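Local coordinates for protein lovastatin nonaketide synthase, polyketide synthase component (Aspergillus terreus, PDB 7CPX) that elongates and tailors a polyketide chain from malonyl-CoA, working with a partner enoyl reductase to make dihydromonacolin L on the way to lovastatin, at residues Glu1708-Thr1713 against Met2254-Met2259; Glu1700-Leu1705 against Ala1738-Met1743; His386-Pro391 against Thr413-Trp418; Lys29-Leu34 against Ser381-His386. The protein carries 2 engineered substitutions. One frame throughout, in Å; residues are numbered along the deposited sequence.

Contact 1 of 4, residues Glu1708-Thr1713 against Met2254-Met2259; sequences ETFEAT and MELPMM
Phe1710 and Leu2256 mark the closest backbone approach, CA to CA 6.3 Å, where the first turns of helix 1705-1719 face the start of helix 2256-2276, with Glu2255 as its N-cap. No hydrogen bond crosses between the segments, and the phenylalanine ring carries nearly all of the contact. Its CG lies anti to the backbone N (chi1 166°), which sends the ring out from its helix into the start of the other one. There it lies obliquely against the Glu2255-Leu2256 peptide. Over one face sits Met2259 CG, 3.8 Å from the ring centroid and 25° off the normal, a CH-pi geometry. At the ring edge Met2254 O is 3.4 Å from Phe1710 CE2, while Phe1710 CZ meets Met2254 CB at 3.6 Å. Leu2256 adds CB, 3.7 Å from Phe1710 CD2. Two sulfurs lie further out, Met2254 SD at 4.9 Å and Met2259 SD at 5.0 Å from the Phe1710 centroid, both oblique Met-aromatic contacts. Lys1714 pairs with Glu1711 OE1 and also bonds Met2254 O, tying helix 1705-1719 to the loop that leads into helix 2256-2276. The contact joins the ketoreductase domain to a region consistent with the Rossmann-like structural subdomain that precedes it in such synthases. It relies on packing of one ring against N-cap backbone, Leu2256 and two thioether chains, with a lysine at its border.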
loop_
_atom_site.group_PDB
_atom_site.type_symbol
_atom_site.label_atom_id
_atom_site.label_comp_id
_atom_site.label_asym_id
_atom_site.label_seq_id
_atom_site.Cartn_x
_atom_site.Cartn_y
_atom_site.Cartn_z
ATOM N N GLU A 1708 70.765 -19.438 -47.989
ATOM C CA GLU A 1708 71.429 -18.809 -46.849
ATOM C C GLU A 1708 71.245 -17.296 -46.844
ATOM O O GLU A 1708 71.943 -16.584 -46.114
ATOM C CB GLU A 1708 72.922 -19.153 -46.810
ATOM C CG GLU A 1708 73.206 -20.632 -46.616
ATOM C CD GLU A 1708 74.689 -20.930 -46.530
ATOM O OE1 GLU A 1708 75.497 -20.000 -46.733
ATOM O OE2 GLU A 1708 75.048 -22.094 -46.255
ATOM N N THR A 1709 70.314 -16.790 -47.654
ATOM C CA THR A 1709 70.038 -15.359 -47.654
ATOM C C THR A 1709 69.508 -14.900 -46.302
ATOM O O THR A 1709 69.646 -13.727 -45.946
ATOM C CB THR A 1709 69.038 -15.021 -48.759
ATOM O OG1 THR A 1709 69.470 -15.609 -49.993
ATOM C CG2 THR A 1709 68.926 -13.520 -48.936
ATOM N N PHE A 1710 68.903 -15.811 -45.540
ATOM C CA PHE A 1710 68.404 -15.481 -44.209
ATOM C C PHE A 1710 69.544 -15.340 -43.204
ATOM O O PHE A 1710 69.547 -14.413 -42.383
ATOM C CB PHE A 1710 67.403 -16.552 -43.775
ATOM C CG PHE A 1710 67.058 -16.520 -42.319
ATOM C CD1 PHE A 1710 66.303 -15.488 -41.791
ATOM C CD2 PHE A 1710 67.465 -17.541 -41.481
ATOM C CE1 PHE A 1710 65.979 -15.469 -40.451
ATOM C CE2 PHE A 1710 67.140 -17.528 -40.145
ATOM C CZ PHE A 1710 66.397 -16.491 -39.629
ATOM N N GLU A 1711 70.532 -16.234 -43.265
ATOM C CA GLU A 1711 71.731 -16.054 -42.453
ATOM C C GLU A 1711 72.479 -14.797 -42.876
ATOM O O GLU A 1711 73.054 -14.087 -42.042
ATOM C CB GLU A 1711 72.633 -17.282 -42.569
ATOM C CG GLU A 1711 71.938 -18.597 -42.255
ATOM C CD GLU A 1711 71.403 -18.652 -40.838
ATOM O OE1 GLU A 1711 71.822 -17.817 -40.009
ATOM O OE2 GLU A 1711 70.561 -19.530 -40.553
ATOM N N ALA A 1712 72.481 -14.508 -44.178
ATOM C CA ALA A 1712 73.078 -13.271 -44.659
ATOM C C ALA A 1712 72.345 -12.060 -44.098
ATOM O O ALA A 1712 72.964 -11.041 -43.781
ATOM C CB ALA A 1712 73.065 -13.247 -46.185
ATOM N N THR A 1713 71.019 -12.152 -43.978
ATOM C CA THR A 1713 70.255 -11.073 -43.361
ATOM C C THR A 1713 70.621 -10.918 -41.890
ATOM O O THR A 1713 70.731 -9.795 -41.386
ATOM C CB THR A 1713 68.757 -11.338 -43.513
ATOM O OG1 THR A 1713 68.440 -11.522 -44.900
ATOM C CG2 THR A 1713 67.951 -10.174 -42.965
ATOM N N MET A 2254 66.819 -16.632 -34.760
ATOM C CA MET A 2254 65.886 -17.389 -35.578
ATOM C C MET A 2254 66.644 -18.284 -36.555
ATOM O O MET A 2254 67.833 -18.088 -36.825
ATOM C CB MET A 2254 64.954 -16.441 -36.335
ATOM C CG MET A 2254 63.820 -17.115 -37.094
ATOM S SD MET A 2254 62.811 -15.951 -38.034
ATOM C CE MET A 2254 62.322 -14.782 -36.769
ATOM N N GLU A 2255 65.943 -19.285 -37.076
ATOM C CA GLU A 2255 66.494 -20.212 -38.050
ATOM C C GLU A 2255 65.613 -20.237 -39.292
ATOM O O GLU A 2255 64.392 -20.079 -39.210
ATOM C CB GLU A 2255 66.615 -21.623 -37.468
ATOM C CG GLU A 2255 67.412 -21.692 -36.179
ATOM C CD GLU A 2255 67.493 -23.098 -35.620
ATOM O OE1 GLU A 2255 66.901 -24.014 -36.229
ATOM O OE2 GLU A 2255 68.146 -23.289 -34.573
ATOM N N LEU A 2256 66.248 -20.436 -40.444
ATOM C CA LEU A 2256 65.514 -20.463 -41.706
ATOM C C LEU A 2256 64.358 -21.452 -41.701
ATOM O O LEU A 2256 63.307 -21.132 -42.285
ATOM C CB LEU A 2256 66.483 -20.780 -42.854
ATOM C CG LEU A 2256 65.849 -20.966 -44.235
ATOM C CD1 LEU A 2256 65.128 -19.703 -44.671
ATOM C CD2 LEU A 2256 66.902 -21.359 -45.254
ATOM N N PRO A 2257 64.476 -22.646 -41.117
ATOM C CA PRO A 2257 63.297 -23.518 -41.019
ATOM C C PRO A 2257 62.111 -22.839 -40.362
ATOM O O PRO A 2257 60.975 -23.045 -40.797
ATOM C CB PRO A 2257 63.815 -24.699 -40.191
ATOM C CG PRO A 2257 65.266 -24.754 -40.492
ATOM C CD PRO A 2257 65.704 -23.328 -40.672
ATOM N N MET A 2258 62.339 -22.023 -39.330
ATOM C CA MET A 2258 61.242 -21.270 -38.729
ATOM C C MET A 2258 60.662 -20.267 -39.719
ATOM O O MET A 2258 59.437 -20.088 -39.796
ATOM C CB MET A 2258 61.728 -20.554 -37.471
ATOM C CG MET A 2258 62.239 -21.486 -36.385
ATOM S SD MET A 2258 63.166 -20.614 -35.108
ATOM C CE MET A 2258 63.425 -21.922 -33.913
ATOM N N MET A 2259 61.530 -19.593 -40.477
ATOM C CA MET A 2259 61.058 -18.654 -41.487
ATOM C C MET A 2259 60.128 -19.346 -42.471
ATOM O O MET A 2259 59.032 -18.854 -42.757
ATOM C CB MET A 2259 62.245 -18.026 -42.217
ATOM C CG MET A 2259 62.932 -16.913 -41.442
ATOM S SD MET A 2259 61.886 -15.463 -41.199
ATOM C CE MET A 2259 61.663 -14.903 -42.885
#

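Contact 2 of 4, residues Glu1700-Leu1705 against Ala1738-Met1743; sequences ELFAGL and ASTIGM
Phe1702 gives up the most surface here, and Thr1740 and Ser1739 of helix 1735-1750 are among its main partners. The ring lies against the helix with Ser1739 CB over one face, 3.7 Å from the centroid and 25° off the normal, in CH-pi geometry. Thr1740 N is over that face too, so the ring rests on backbone as well as side chain; Phe1702 CE1 comes 3.4 Å from Thr1740 CA. Phe1702 CG is anti to its carbonyl carbon (chi1 -77°), and this turns the ring from the irregular 1700-1705 segment onto the helix. Met1743, one turn later, closes the ring edge: its CB is 3.6 Å from Phe1702 CZ, and its SD stands 4.7 Å from the Phe1702 centroid as an edge-on Met-aromatic contact. Beside the phenylalanine, Leu1701 CD1 touches Thr1740 CG2 at 3.9 Å.

Ketoreductase helices 2256-2276, through Met2259 and Leu2263, and 2305-2323, through Ala2309, also pack on Phe1702, making this contact part of the ketoreductase interface.

The hydroxyls bind elsewhere: Thr1740 OG1 to His1736 O and Glu1696 OE1, Ser1739 OG to Pro1735 O. Ser1739 thus offers chiefly carbon to the ring, whereas Thr1740 presents OG1, 3.2 Å from Phe1702 CD1, and its backbone. Van der Waals, CH-pi and Met-aromatic forces therefore hold loop to helix, with no hydrogen bond between the two segments.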
loop_
_atom_site.group_PDB
_atom_site.type_symbol
_atom_site.label_atom_id
_atom_site.label_comp_id
_atom_site.label_asym_id
_atom_site.label_seq_id
_atom_site.Cartn_x
_atom_site.Cartn_y
_atom_site.Cartn_z
ATOM N N GLU A 1700 64.652 -11.117 -54.782
ATOM C CA GLU A 1700 64.282 -10.782 -53.417
ATOM C C GLU A 1700 64.824 -11.815 -52.435
ATOM O O GLU A 1700 65.087 -12.970 -52.781
ATOM C CB GLU A 1700 62.762 -10.690 -53.277
ATOM C CG GLU A 1700 62.122 -9.581 -54.092
ATOM C CD GLU A 1700 62.003 -9.923 -55.564
ATOM O OE1 GLU A 1700 62.515 -10.986 -55.971
ATOM O OE2 GLU A 1700 61.396 -9.129 -56.313
ATOM N N LEU A 1701 64.990 -11.379 -51.184
ATOM C CA LEU A 1701 65.432 -12.296 -50.141
ATOM C C LEU A 1701 64.407 -13.398 -49.918
ATOM O O LEU A 1701 64.763 -14.574 -49.789
ATOM C CB LEU A 1701 65.675 -11.541 -48.835
ATOM C CG LEU A 1701 66.367 -10.180 -48.920
ATOM C CD1 LEU A 1701 66.673 -9.662 -47.523
ATOM C CD2 LEU A 1701 67.630 -10.249 -49.760
ATOM N N PHE A 1702 63.128 -13.034 -49.884
ATOM C CA PHE A 1702 62.065 -13.971 -49.554
ATOM C C PHE A 1702 61.681 -14.871 -50.719
ATOM O O PHE A 1702 60.860 -15.777 -50.537
ATOM C CB PHE A 1702 60.848 -13.202 -49.042
ATOM C CG PHE A 1702 61.002 -12.736 -47.627
ATOM C CD1 PHE A 1702 61.900 -11.733 -47.309
ATOM C CD2 PHE A 1702 60.268 -13.315 -46.613
ATOM C CE1 PHE A 1702 62.054 -11.314 -46.005
ATOM C CE2 PHE A 1702 60.416 -12.901 -45.308
ATOM C CZ PHE A 1702 61.309 -11.897 -45.002
ATOM N N ALA A 1703 62.246 -14.644 -51.902
ATOM C CA ALA A 1703 62.135 -15.602 -52.991
ATOM C C ALA A 1703 63.258 -16.630 -52.981
ATOM O O ALA A 1703 63.132 -17.670 -53.638
ATOM C CB ALA A 1703 62.129 -14.873 -54.338
ATOM N N GLY A 1704 64.344 -16.366 -52.256
ATOM C CA GLY A 1704 65.491 -17.254 -52.243
ATOM C C GLY A 1704 66.111 -17.464 -50.876
ATOM O O GLY A 1704 67.331 -17.627 -50.771
ATOM N N LEU A 1705 65.297 -17.460 -49.817
ATOM C CA LEU A 1705 65.837 -17.629 -48.471
ATOM C C LEU A 1705 66.591 -18.941 -48.312
ATOM O O LEU A 1705 67.459 -19.043 -47.439
ATOM C CB LEU A 1705 64.718 -17.564 -47.433
ATOM C CG LEU A 1705 63.948 -16.249 -47.359
ATOM C CD1 LEU A 1705 62.752 -16.380 -46.434
ATOM C CD2 LEU A 1705 64.847 -15.108 -46.903
ATOM N N ALA A 1738 57.687 -6.984 -50.411
ATOM C CA ALA A 1738 56.870 -6.559 -49.279
ATOM C C ALA A 1738 57.093 -7.443 -48.061
ATOM O O ALA A 1738 57.006 -6.966 -46.926
ATOM C CB ALA A 1738 55.396 -6.560 -49.664
ATOM N N SER A 1739 57.366 -8.731 -48.270
ATOM C CA SER A 1739 57.742 -9.588 -47.151
ATOM C C SER A 1739 59.034 -9.096 -46.524
ATOM O O SER A 1739 59.176 -9.071 -45.294
ATOM C CB SER A 1739 57.903 -11.031 -47.620
ATOM O OG SER A 1739 56.955 -11.345 -48.618
ATOM N N THR A 1740 59.990 -8.699 -47.362
ATOM C CA THR A 1740 61.203 -8.079 -46.843
ATOM C C THR A 1740 60.870 -6.803 -46.082
ATOM O O THR A 1740 61.429 -6.542 -45.012
ATOM C CB THR A 1740 62.177 -7.780 -47.980
ATOM O OG1 THR A 1740 62.332 -8.945 -48.799
ATOM C CG2 THR A 1740 63.532 -7.375 -47.420
ATOM N N ILE A 1741 59.958 -5.996 -46.623
ATOM C CA ILE A 1741 59.569 -4.759 -45.954
ATOM C C ILE A 1741 59.010 -5.060 -44.571
ATOM O O ILE A 1741 59.310 -4.359 -43.602
ATOM C CB ILE A 1741 58.558 -3.980 -46.815
ATOM C CG1 ILE A 1741 59.261 -3.376 -48.031
ATOM C CG2 ILE A 1741 57.887 -2.897 -45.987
ATOM C CD1 ILE A 1741 58.318 -2.791 -49.059
ATOM N N GLY A 1742 58.180 -6.097 -44.461
ATOM C CA GLY A 1742 57.625 -6.459 -43.165
ATOM C C GLY A 1742 58.676 -6.971 -42.198
ATOM O O GLY A 1742 58.662 -6.634 -41.007
ATOM N N MET A 1743 59.598 -7.800 -42.691
ATOM C CA MET A 1743 60.692 -8.266 -41.847
ATOM C C MET A 1743 61.480 -7.089 -41.295
ATOM O O MET A 1743 61.802 -7.044 -40.103
ATOM C CB MET A 1743 61.606 -9.192 -42.648
ATOM C CG MET A 1743 62.765 -9.774 -41.855
ATOM S SD MET A 1743 63.973 -10.601 -42.908
ATOM C CE MET A 1743 64.610 -9.217 -43.853
#

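Contact 3 of 4, residues His386-Pro391 against Thr413-Trp418; sequences HGVIPP and TEATQW
Ile389 and Thr416 form an antiparallel hydrogen-bonded pair: Ile389 N gives to Thr416 O at 2.6 Å and Thr416 N gives back to Ile389 O at 3.1 Å. A third bond, Trp418 N to Gly387 O at 2.9 Å, is more bent, 135° at the hydrogen. Between these, Val388 and Gln417 make the non-hydrogen-bonded pair. The result is a minimal two-stranded antiparallel sheet, the two segments running 170° apart, and Gly387 supplies the positive phi that takes the chain out of the preceding helix and into it.

Apolar contacts differ on the two faces. On the face of Ile389 and Thr416, Ile389 crosses Trp418 at about a right angle; its CG1 is 3.5 Å from Trp418 CE3 and its CD1 lies over a face of the indole. On the other face Val388 CG1 meets Ala415 CB at 4.0 Å. Past the strands, Pro391 packs on the loop before Thr416, its CB 3.4 Å from Glu414 N.

Within its own segment, Thr416 OG1 bonds to Glu414 O at 3.0 Å, the donor standing well above the carbonyl plane.

Inside the ketosynthase, Trp418 leans on helix 369-386 while its NE1 bonds to Gln315. Through Ile389 and Trp418 on Phe316, and Ile389 and Thr416 on Phe357, the two-stranded pair, joined by a long connection, packs against the neighbouring strands 316-318 and 356-358 of the large mixed sheet.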
loop_
_atom_site.group_PDB
_atom_site.type_symbol
_atom_site.label_atom_id
_atom_site.label_comp_id
_atom_site.label_asym_id
_atom_site.label_seq_id
_atom_site.Cartn_x
_atom_site.Cartn_y
_atom_site.Cartn_z
ATOM N N HIS A 386 9.963 -9.697 56.397
ATOM C CA HIS A 386 10.048 -11.129 56.645
ATOM C C HIS A 386 11.444 -11.578 57.050
ATOM O O HIS A 386 11.657 -12.776 57.261
ATOM C CB HIS A 386 9.597 -11.901 55.403
ATOM C CG HIS A 386 8.226 -11.528 54.929
ATOM N ND1 HIS A 386 7.097 -11.721 55.695
ATOM C CD2 HIS A 386 7.805 -10.968 53.771
ATOM C CE1 HIS A 386 6.038 -11.298 55.027
ATOM N NE2 HIS A 386 6.440 -10.837 53.857
ATOM N N GLY A 387 12.397 -10.656 57.164
ATOM C CA GLY A 387 13.734 -11.023 57.581
ATOM C C GLY A 387 14.438 -11.980 56.652
ATOM O O GLY A 387 15.359 -12.678 57.080
ATOM N N VAL A 388 14.028 -12.035 55.389
ATOM C CA VAL A 388 14.626 -12.917 54.395
ATOM C C VAL A 388 15.198 -12.055 53.281
ATOM O O VAL A 388 14.498 -11.197 52.731
ATOM C CB VAL A 388 13.601 -13.920 53.834
ATOM C CG1 VAL A 388 14.223 -14.747 52.720
ATOM C CG2 VAL A 388 13.073 -14.816 54.942
ATOM N N ILE A 389 16.464 -12.284 52.951
ATOM C CA ILE A 389 17.103 -11.592 51.835
ATOM C C ILE A 389 16.815 -12.388 50.568
ATOM O O ILE A 389 17.414 -13.453 50.361
ATOM C CB ILE A 389 18.611 -11.421 52.072
ATOM C CG1 ILE A 389 18.841 -10.392 53.183
ATOM C CG2 ILE A 389 19.302 -11.000 50.784
ATOM C CD1 ILE A 389 20.296 -10.111 53.491
ATOM N N PRO A 390 15.917 -11.925 49.701
ATOM C CA PRO A 390 15.568 -12.719 48.529
ATOM C C PRO A 390 16.763 -12.877 47.611
ATOM O O PRO A 390 17.632 -11.988 47.536
ATOM C CB PRO A 390 14.449 -11.903 47.868
ATOM C CG PRO A 390 14.650 -10.520 48.358
ATOM C CD PRO A 390 15.171 -10.657 49.745
ATOM N N PRO A 391 16.849 -13.990 46.893
ATOM C CA PRO A 391 17.986 -14.226 46.000
ATOM C C PRO A 391 17.796 -13.525 44.660
ATOM O O PRO A 391 16.806 -12.837 44.418
ATOM C CB PRO A 391 17.984 -15.745 45.840
ATOM C CG PRO A 391 16.551 -16.115 45.956
ATOM C CD PRO A 391 15.946 -15.152 46.942
ATOM N N THR A 413 22.340 -15.809 46.020
ATOM C CA THR A 413 21.813 -16.826 45.122
ATOM C C THR A 413 20.796 -17.728 45.805
ATOM O O THR A 413 20.232 -18.611 45.151
ATOM C CB THR A 413 22.955 -17.678 44.558
ATOM O OG1 THR A 413 23.672 -18.293 45.636
ATOM C CG2 THR A 413 23.908 -16.820 43.741
ATOM N N GLU A 414 20.554 -17.527 47.098
ATOM C CA GLU A 414 19.608 -18.327 47.857
ATOM C C GLU A 414 18.857 -17.419 48.817
ATOM O O GLU A 414 19.308 -16.317 49.140
ATOM C CB GLU A 414 20.312 -19.446 48.635
ATOM C CG GLU A 414 21.205 -20.329 47.783
ATOM C CD GLU A 414 21.928 -21.381 48.598
ATOM O OE1 GLU A 414 21.735 -21.413 49.833
ATOM O OE2 GLU A 414 22.689 -22.175 48.008
ATOM N N ALA A 415 17.703 -17.891 49.275
ATOM C CA ALA A 415 16.908 -17.136 50.238
ATOM C C ALA A 415 17.654 -17.139 51.563
ATOM O O ALA A 415 17.595 -18.104 52.328
ATOM C CB ALA A 415 15.517 -17.742 50.380
ATOM N N THR A 416 18.361 -16.049 51.837
ATOM C CA THR A 416 19.262 -15.961 52.975
ATOM C C THR A 416 18.587 -15.242 54.133
ATOM O O THR A 416 17.943 -14.205 53.946
ATOM C CB THR A 416 20.547 -15.225 52.590
ATOM O OG1 THR A 416 21.130 -15.846 51.439
ATOM C CG2 THR A 416 21.542 -15.253 53.736
ATOM N N GLN A 417 18.739 -15.801 55.329
ATOM C CA GLN A 417 18.224 -15.153 56.525
ATOM C C GLN A 417 18.956 -13.839 56.762
ATOM O O GLN A 417 20.124 -13.677 56.399
ATOM C CB GLN A 417 18.377 -16.071 57.736
ATOM C CG GLN A 417 17.787 -15.508 59.018
ATOM C CD GLN A 417 17.867 -16.486 60.172
ATOM O OE1 GLN A 417 18.365 -17.601 60.023
ATOM N NE2 GLN A 417 17.375 -16.070 61.334
ATOM N N TRP A 418 18.256 -12.895 57.374
ATOM C CA TRP A 418 18.818 -11.566 57.544
ATOM C C TRP A 418 20.060 -11.634 58.432
ATOM O O TRP A 418 20.084 -12.392 59.409
ATOM C CB TRP A 418 17.788 -10.620 58.158
ATOM C CG TRP A 418 17.976 -9.201 57.741
ATOM C CD1 TRP A 418 18.702 -8.246 58.385
ATOM C CD2 TRP A 418 17.431 -8.573 56.576
ATOM N NE1 TRP A 418 18.641 -7.059 57.697
ATOM C CE2 TRP A 418 17.866 -7.234 56.582
ATOM C CE3 TRP A 418 16.615 -9.012 55.532
ATOM C CZ2 TRP A 418 17.513 -6.333 55.582
ATOM C CZ3 TRP A 418 16.267 -8.117 54.543
ATOM C CH2 TRP A 418 16.715 -6.793 54.574
#

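Contact 4 of 4, residues Lys29-Leu34 against Ser381-His386; sequences KLWELL and SFAVRH
Trp31 and His386 form an offset stack, the five-membered ring of the indole and the imidazole having centroids 4.0 Å apart and planes at 22°. Trp31 gets there with CG anti to the backbone N (chi1 170°), which lays the indole across the facing helix. His386 and Phe382 both hold CG anti to the carbonyl carbon instead (chi1 -55° in each): the imidazole turns back along the indole, and the phenyl ring is directed toward Leu30 while Phe382 CB stays over the indole. His386 CD2 and Phe382 CB lie over the same face of Trp31, each offset toward the rim, and Phe382 CB comes 3.3 Å from Trp31 CE3. The phenyl ring itself is steeply inclined to the indole, neither stacked nor edge-on, and its own edge receives leucines: Leu30 CD2 is 3.7 Å from Phe382 CE2, and Leu34 CD1 is 4.3 Å from Phe382 CD2. Together Trp31, Phe382 and His386 make an aromatic cluster where the two helices pass almost perpendicularly, their short axes 10.4 Å apart.

Both helices pack on the ketosynthase core sheet. Leu30 touches Cys18 and Phe382 touches Ser16 of strand 11-19, while Ser381 and Val384 rest on Cys268 of strand 268-277.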
loop_
_atom_site.group_PDB
_atom_site.type_symbol
_atom_site.label_atom_id
_atom_site.label_comp_id
_atom_site.label_asym_id
_atom_site.label_seq_id
_atom_site.Cartn_x
_atom_site.Cartn_y
_atom_site.Cartn_z
ATOM N N LYS A 29 1.950 -13.115 46.532
ATOM C CA LYS A 29 2.510 -13.885 45.427
ATOM C C LYS A 29 3.825 -13.282 44.956
ATOM O O LYS A 29 4.763 -14.009 44.610
ATOM C CB LYS A 29 1.512 -13.955 44.273
ATOM C CG LYS A 29 0.328 -14.868 44.533
ATOM C CD LYS A 29 -0.560 -14.981 43.306
ATOM C CE LYS A 29 -1.661 -16.006 43.506
ATOM N NZ LYS A 29 -2.556 -15.658 44.642
ATOM N N LEU A 30 3.911 -11.951 44.931
ATOM C CA LEU A 30 5.156 -11.304 44.536
ATOM C C LEU A 30 6.282 -11.661 45.496
ATOM O O LEU A 30 7.408 -11.936 45.067
ATOM C CB LEU A 30 4.963 -9.790 44.474
ATOM C CG LEU A 30 6.212 -8.965 44.159
ATOM C CD1 LEU A 30 6.848 -9.421 42.859
ATOM C CD2 LEU A 30 5.868 -7.491 44.089
ATOM N N TRP A 31 6.001 -11.658 46.799
ATOM C CA TRP A 31 7.022 -12.029 47.771
ATOM C C TRP A 31 7.425 -13.487 47.614
ATOM O O TRP A 31 8.613 -13.823 47.688
ATOM C CB TRP A 31 6.522 -11.770 49.191
ATOM C CG TRP A 31 7.417 -12.349 50.236
ATOM C CD1 TRP A 31 7.062 -13.200 51.239
ATOM C CD2 TRP A 31 8.825 -12.133 50.374
ATOM N NE1 TRP A 31 8.160 -13.521 51.999
ATOM C CE2 TRP A 31 9.256 -12.879 51.487
ATOM C CE3 TRP A 31 9.763 -11.380 49.665
ATOM C CZ2 TRP A 31 10.582 -12.891 51.908
ATOM C CZ3 TRP A 31 11.078 -11.393 50.085
ATOM C CH2 TRP A 31 11.475 -12.144 51.195
ATOM N N GLU A 32 6.447 -14.371 47.402
ATOM C CA GLU A 32 6.768 -15.778 47.191
ATOM C C GLU A 32 7.669 -15.949 45.976
ATOM O O GLU A 32 8.632 -16.723 46.007
ATOM C CB GLU A 32 5.486 -16.592 47.025
ATOM C CG GLU A 32 4.642 -16.684 48.282
ATOM C CD GLU A 32 3.319 -17.385 48.044
ATOM O OE1 GLU A 32 3.036 -17.746 46.883
ATOM O OE2 GLU A 32 2.562 -17.574 49.019
ATOM N N LEU A 33 7.368 -15.228 44.896
ATOM C CA LEU A 33 8.209 -15.283 43.707
ATOM C C LEU A 33 9.613 -14.774 44.007
ATOM O O LEU A 33 10.608 -15.401 43.631
ATOM C CB LEU A 33 7.568 -14.464 42.586
ATOM C CG LEU A 33 8.426 -14.181 41.352
ATOM C CD1 LEU A 33 8.886 -15.473 40.707
ATOM C CD2 LEU A 33 7.652 -13.334 40.360
ATOM N N LEU A 34 9.711 -13.636 44.696
ATOM C CA LEU A 34 11.016 -13.028 44.931
ATOM C C LEU A 34 11.895 -13.913 45.803
ATOM O O LEU A 34 13.078 -14.109 45.501
ATOM C CB LEU A 34 10.844 -11.648 45.563
ATOM C CG LEU A 34 10.235 -10.586 44.646
ATOM C CD1 LEU A 34 9.911 -9.325 45.425
ATOM C CD2 LEU A 34 11.170 -10.266 43.494
ATOM N N SER A 381 10.932 -4.155 50.717
ATOM C CA SER A 381 9.905 -4.104 51.751
ATOM C C SER A 381 9.631 -5.494 52.308
ATOM O O SER A 381 9.921 -5.778 53.476
ATOM C CB SER A 381 8.625 -3.488 51.184
ATOM O OG SER A 381 7.584 -3.502 52.145
ATOM N N PHE A 382 9.117 -6.392 51.465
ATOM C CA PHE A 382 8.773 -7.730 51.930
ATOM C C PHE A 382 9.951 -8.354 52.661
ATOM O O PHE A 382 9.819 -8.827 53.797
ATOM C CB PHE A 382 8.354 -8.605 50.748
ATOM C CG PHE A 382 7.243 -8.024 49.924
ATOM C CD1 PHE A 382 6.259 -7.248 50.508
ATOM C CD2 PHE A 382 7.189 -8.250 48.561
ATOM C CE1 PHE A 382 5.239 -6.714 49.749
ATOM C CE2 PHE A 382 6.173 -7.720 47.796
ATOM C CZ PHE A 382 5.196 -6.949 48.390
ATOM N N ALA A 383 11.125 -8.324 52.031
ATOM C CA ALA A 383 12.333 -8.833 52.666
ATOM C C ALA A 383 12.459 -8.306 54.087
ATOM O O ALA A 383 12.484 -9.076 55.054
ATOM C CB ALA A 383 13.557 -8.439 51.838
ATOM N N VAL A 384 12.508 -6.980 54.234
ATOM C CA VAL A 384 12.766 -6.415 55.550
ATOM C C VAL A 384 11.649 -6.783 56.514
ATOM O O VAL A 384 11.874 -6.888 57.725
ATOM C CB VAL A 384 12.961 -4.889 55.454
ATOM C CG1 VAL A 384 11.649 -4.155 55.651
ATOM C CG2 VAL A 384 13.991 -4.419 56.466
ATOM N N ARG A 385 10.434 -6.998 56.003
ATOM C CA ARG A 385 9.334 -7.386 56.877
ATOM C C ARG A 385 9.435 -8.852 57.280
ATOM O O ARG A 385 9.037 -9.220 58.390
ATOM C CB ARG A 385 7.994 -7.114 56.196
ATOM C CG ARG A 385 6.792 -7.606 56.986
ATOM C CD ARG A 385 5.532 -6.847 56.608
ATOM N NE ARG A 385 5.211 -6.982 55.190
ATOM C CZ ARG A 385 4.233 -7.733 54.700
ATOM N NH1 ARG A 385 3.430 -8.432 55.486
ATOM N NH2 ARG A 385 4.052 -7.781 53.383
ATOM N N HIS A 386 9.963 -9.697 56.397
ATOM C CA HIS A 386 10.048 -11.129 56.645
ATOM C C HIS A 386 11.444 -11.578 57.050
ATOM O O HIS A 386 11.657 -12.776 57.261
ATOM C CB HIS A 386 9.597 -11.901 55.403
ATOM C CG HIS A 386 8.226 -11.528 54.929
ATOM N ND1 HIS A 386 7.097 -11.721 55.695
ATOM C CD2 HIS A 386 7.805 -10.968 53.771
ATOM C CE1 HIS A 386 6.038 -11.298 55.027
ATOM N NE2 HIS A 386 6.440 -10.837 53.857
#

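In the fold
Two pairs of neighbouring contacts lie far apart. Contacts 1 and 2, centres 11 Å apart, join where Met2259 CE meets Phe1702 CE2 at 3.4 Å and Thr1709 OG1 probably bonds Gly1704 O at 3.0 Å. Helices 1705-1719 and 1735-1750 there face ketoreductase helices 2256-2276 and 2305-2323, consistent with a pseudo-dimer of Rossmann-like halves. Contacts 3 and 4, centres 9 Å apart, share His386 and both lie in the ketosynthase; Pro390 CD packs on Ala383 CB at 3.4 Å. Contacts 1 and 3 have centres 107 Å apart. All four lie away from the catalytic and NADP sites: helix 369-386 starts two residues after His367, a predicted ketosynthase active-site residue, but contacts 3 and 4 use its far end.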